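PDB 2WQL: major allergen Dau c 1, which probably serves in plant defence as a pathogenesis-related protein of the Bet v 1 family, binding small ligands in an internal pocket. Local coordinates for residues A[22-27]-A[100-105]. The protein carries 4 engineered substitutions. Sequence-based numbering, arbitrary orientation.
Sequences GIVLDV and THMVVV. Engineered in segment 100-105: Met102 (natural residue Leu). With P4C (O-acetaldehydyl-hexaethylene glycol), chain E.
The backbone O of Ile23, the residue whose side chain meets Met102, lies 3.1 Å from O1 of O-acetaldehydyl-hexaethylene glycol (P4C), a hydrogen bond only if the ligand's aldehyde end is hydrated and otherwise a close approach of two carbonyl oxygens. The contact lies inside the Bet v 1 fold, where the last turn of helix 16-25, widened to a pi-type turn, faces the curved antiparallel sheet through strand 95-106. Val24 CA and Met102 CA are 10.0 Å apart, and one long side chain spans most of the gap. Met102, an engineered residue in place of the natural Leu, runs out nearly straight from the strand, CG anti to the backbone N (chi1 -168°), and then bends at its thioether (chi3 75°), which carries CE to the helix end. There CE meets Val24 CG2 tip to tip at 3.6 Å. Ile23 reaches the same methyl differently: its CG1 sits between the backbone N and the carbonyl carbon (chi1 72°), and CD1 slants across the methionine end, 4.0 Å from Met102 CE. The sulfur is shared with the ligand, Met102 SD lying 4.0 Å from P4C C5, so the methionine borders the ligand as well as reaching the helix. All three side chains are buried. Tyr81 packs against both Val24 and Met102, while Phe144 and Ile147 of helix 130-153 back Ile23. Along the strand, Thr100, Met102 and Val104 turn to the interior; on the other face Val103 and Val105 pack against a second subunit, whose Lys115 NZ bonds to Val104 O. Farther along the pocket wall, Thr100 OG1 is hydrogen-bonded to Ser83 O and lies 3.8 Å from P4C C6.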
loop_
_atom_site.group_PDB
_atom_site.type_symbol
_atom_site.label_atom_id
_atom_site.label_comp_id
_atom_site.label_asym_id
_atom_site.label_seq_id
_atom_site.Cartn_x
_atom_site.Cartn_y
_atom_site.Cartn_z
ATOM N N GLY A 22 19.498 -3.820 -17.184
ATOM C CA GLY A 22 19.461 -5.258 -17.351
ATOM C C GLY A 22 18.344 -5.731 -18.261
ATOM O O GLY A 22 18.543 -6.613 -19.091
ATOM N N ILE A 23 17.156 -5.160 -18.102
ATOM C CA ILE A 23 15.991 -5.673 -18.819
ATOM C C ILE A 23 15.699 -4.915 -20.105
ATOM O O ILE A 23 14.812 -5.324 -20.842
ATOM C CB ILE A 23 14.710 -5.731 -17.940
ATOM C CG1 ILE A 23 14.160 -4.327 -17.671
ATOM C CG2 ILE A 23 14.977 -6.486 -16.633
ATOM C CD1 ILE A 23 12.987 -4.288 -16.687
ATOM N N VAL A 24 16.437 -3.838 -20.386
ATOM C CA VAL A 24 16.332 -3.135 -21.679
ATOM C C VAL A 24 17.687 -2.942 -22.369
ATOM O O VAL A 24 17.947 -3.540 -23.417
ATOM C CB VAL A 24 15.654 -1.759 -21.523
ATOM C CG1 VAL A 24 15.694 -0.999 -22.829
ATOM C CG2 VAL A 24 14.216 -1.919 -21.044
ATOM N N LEU A 25 18.556 -2.121 -21.785
ATOM C CA LEU A 25 19.764 -1.675 -22.494
ATOM C C LEU A 25 20.710 -2.802 -22.876
ATOM O O LEU A 25 21.181 -2.850 -24.017
ATOM C CB LEU A 25 20.535 -0.623 -21.679
ATOM C CG LEU A 25 19.816 0.714 -21.459
ATOM C CD1 LEU A 25 20.716 1.725 -20.769
ATOM C CD2 LEU A 25 19.290 1.256 -22.778
ATOM N N ASP A 26 20.977 -3.693 -21.918
ATOM C CA ASP A 26 21.970 -4.758 -22.072
ATOM C C ASP A 26 21.331 -6.134 -22.205
ATOM O O ASP A 26 22.014 -7.149 -22.116
ATOM C CB ASP A 26 22.925 -4.749 -20.877
ATOM C CG ASP A 26 23.618 -3.411 -20.693
ATOM O OD1 ASP A 26 23.911 -2.745 -21.712
ATOM O OD2 ASP A 26 23.891 -3.034 -19.529
ATOM N N VAL A 27 20.032 -6.169 -22.450
ATOM C CA VAL A 27 19.292 -7.429 -22.484
ATOM C C VAL A 27 19.894 -8.511 -23.390
ATOM O O VAL A 27 19.867 -9.676 -23.044
ATOM C CB VAL A 27 17.821 -7.203 -22.901
ATOM C CG1 VAL A 27 17.720 -6.899 -24.405
ATOM C CG2 VAL A 27 16.993 -8.426 -22.536
ATOM N N THR A 100 2.909 -2.590 -25.884
ATOM C CA THR A 100 3.325 -2.491 -24.478
ATOM C C THR A 100 4.092 -1.201 -24.147
ATOM O O THR A 100 4.822 -0.656 -24.956
ATOM C CB THR A 100 4.199 -3.684 -24.042
ATOM O OG1 THR A 100 5.534 -3.509 -24.534
ATOM C CG2 THR A 100 3.648 -4.983 -24.564
ATOM N N HIS A 101 3.920 -0.727 -22.927
ATOM C CA HIS A 101 4.573 0.508 -22.448
ATOM C C HIS A 101 5.105 0.264 -21.044
ATOM O O HIS A 101 4.346 -0.075 -20.152
ATOM C CB HIS A 101 3.581 1.658 -22.393
ATOM C CG HIS A 101 2.935 1.962 -23.707
ATOM N ND1 HIS A 101 3.492 2.833 -24.624
ATOM C CD2 HIS A 101 1.791 1.506 -24.270
ATOM C CE1 HIS A 101 2.712 2.900 -25.690
ATOM N NE2 HIS A 101 1.674 2.106 -25.498
ATOM N N MET A 102 6.409 0.396 -20.868
ATOM C CA MET A 102 7.039 0.059 -19.608
ATOM C C MET A 102 7.769 1.258 -19.030
ATOM O O MET A 102 8.418 2.021 -19.754
ATOM C CB MET A 102 8.034 -1.073 -19.813
ATOM C CG MET A 102 8.520 -1.680 -18.539
ATOM S SD MET A 102 9.800 -2.890 -18.846
ATOM C CE MET A 102 11.160 -1.784 -19.227
ATOM N N VAL A 103 7.670 1.423 -17.721
ATOM C CA VAL A 103 8.456 2.442 -17.042
ATOM C C VAL A 103 8.988 1.855 -15.735
ATOM O O VAL A 103 8.282 1.139 -15.057
ATOM C CB VAL A 103 7.625 3.729 -16.800
ATOM C CG1 VAL A 103 6.449 3.452 -15.865
ATOM C CG2 VAL A 103 8.499 4.858 -16.263
ATOM N N VAL A 104 10.244 2.137 -15.409
ATOM C CA VAL A 104 10.846 1.680 -14.160
ATOM C C VAL A 104 10.905 2.882 -13.226
ATOM O O VAL A 104 11.553 3.863 -13.536
ATOM C CB VAL A 104 12.261 1.122 -14.375
ATOM C CG1 VAL A 104 12.746 0.470 -13.128
ATOM C CG2 VAL A 104 12.281 0.138 -15.520
ATOM N N VAL A 105 10.223 2.828 -12.091
ATOM C CA VAL A 105 10.220 3.983 -11.193
ATOM C C VAL A 105 10.931 3.665 -9.877
ATOM O O VAL A 105 10.789 2.568 -9.356
ATOM C CB VAL A 105 8.779 4.548 -10.922
ATOM C CG1 VAL A 105 7.883 4.365 -12.123
ATOM C CG2 VAL A 105 8.166 3.913 -9.719
HETATM O O1 P4C E . 13.823 -5.842 -23.782
HETATM C C2 P4C E . 12.636 -6.136 -23.655
HETATM C C3 P4C E . 11.794 -5.571 -22.525
HETATM O O4 P4C E . 10.445 -6.040 -22.707
HETATM C C5 P4C E . 9.396 -5.315 -22.029
HETATM C C6 P4C E . 8.063 -5.623 -22.726
HETATM O O7 P4C E . 7.370 -6.682 -22.072
HETATM C C8 P4C E . 6.781 -6.334 -20.799
HETATM C C9 P4C E . 7.114 -7.321 -19.656
HETATM O O10 P4C E . 7.943 -6.693 -18.647
HETATM C C11 P4C E . 8.701 -7.609 -17.834
HETATM C C12 P4C E . 10.192 -7.547 -18.157
HETATM O O13 P4C E . 10.662 -8.822 -18.619
HETATM C C14 P4C E . 12.070 -8.887 -18.883
HETATM C C15 P4C E . 12.393 -8.371 -20.281
HETATM O O16 P4C E . 12.616 -9.449 -21.193
HETATM C C17 P4C E . 12.278 -9.156 -22.571
HETATM C C18 P4C E . 11.731 -10.407 -23.296
HETATM O O19 P4C E . 10.894 -10.085 -24.434
HETATM C C20 P4C E . 9.482 -10.305 -24.239
HETATM C C21 P4C E . 8.659 -9.319 -25.094
HETATM O O22 P4C E . 7.659 -8.573 -24.362
#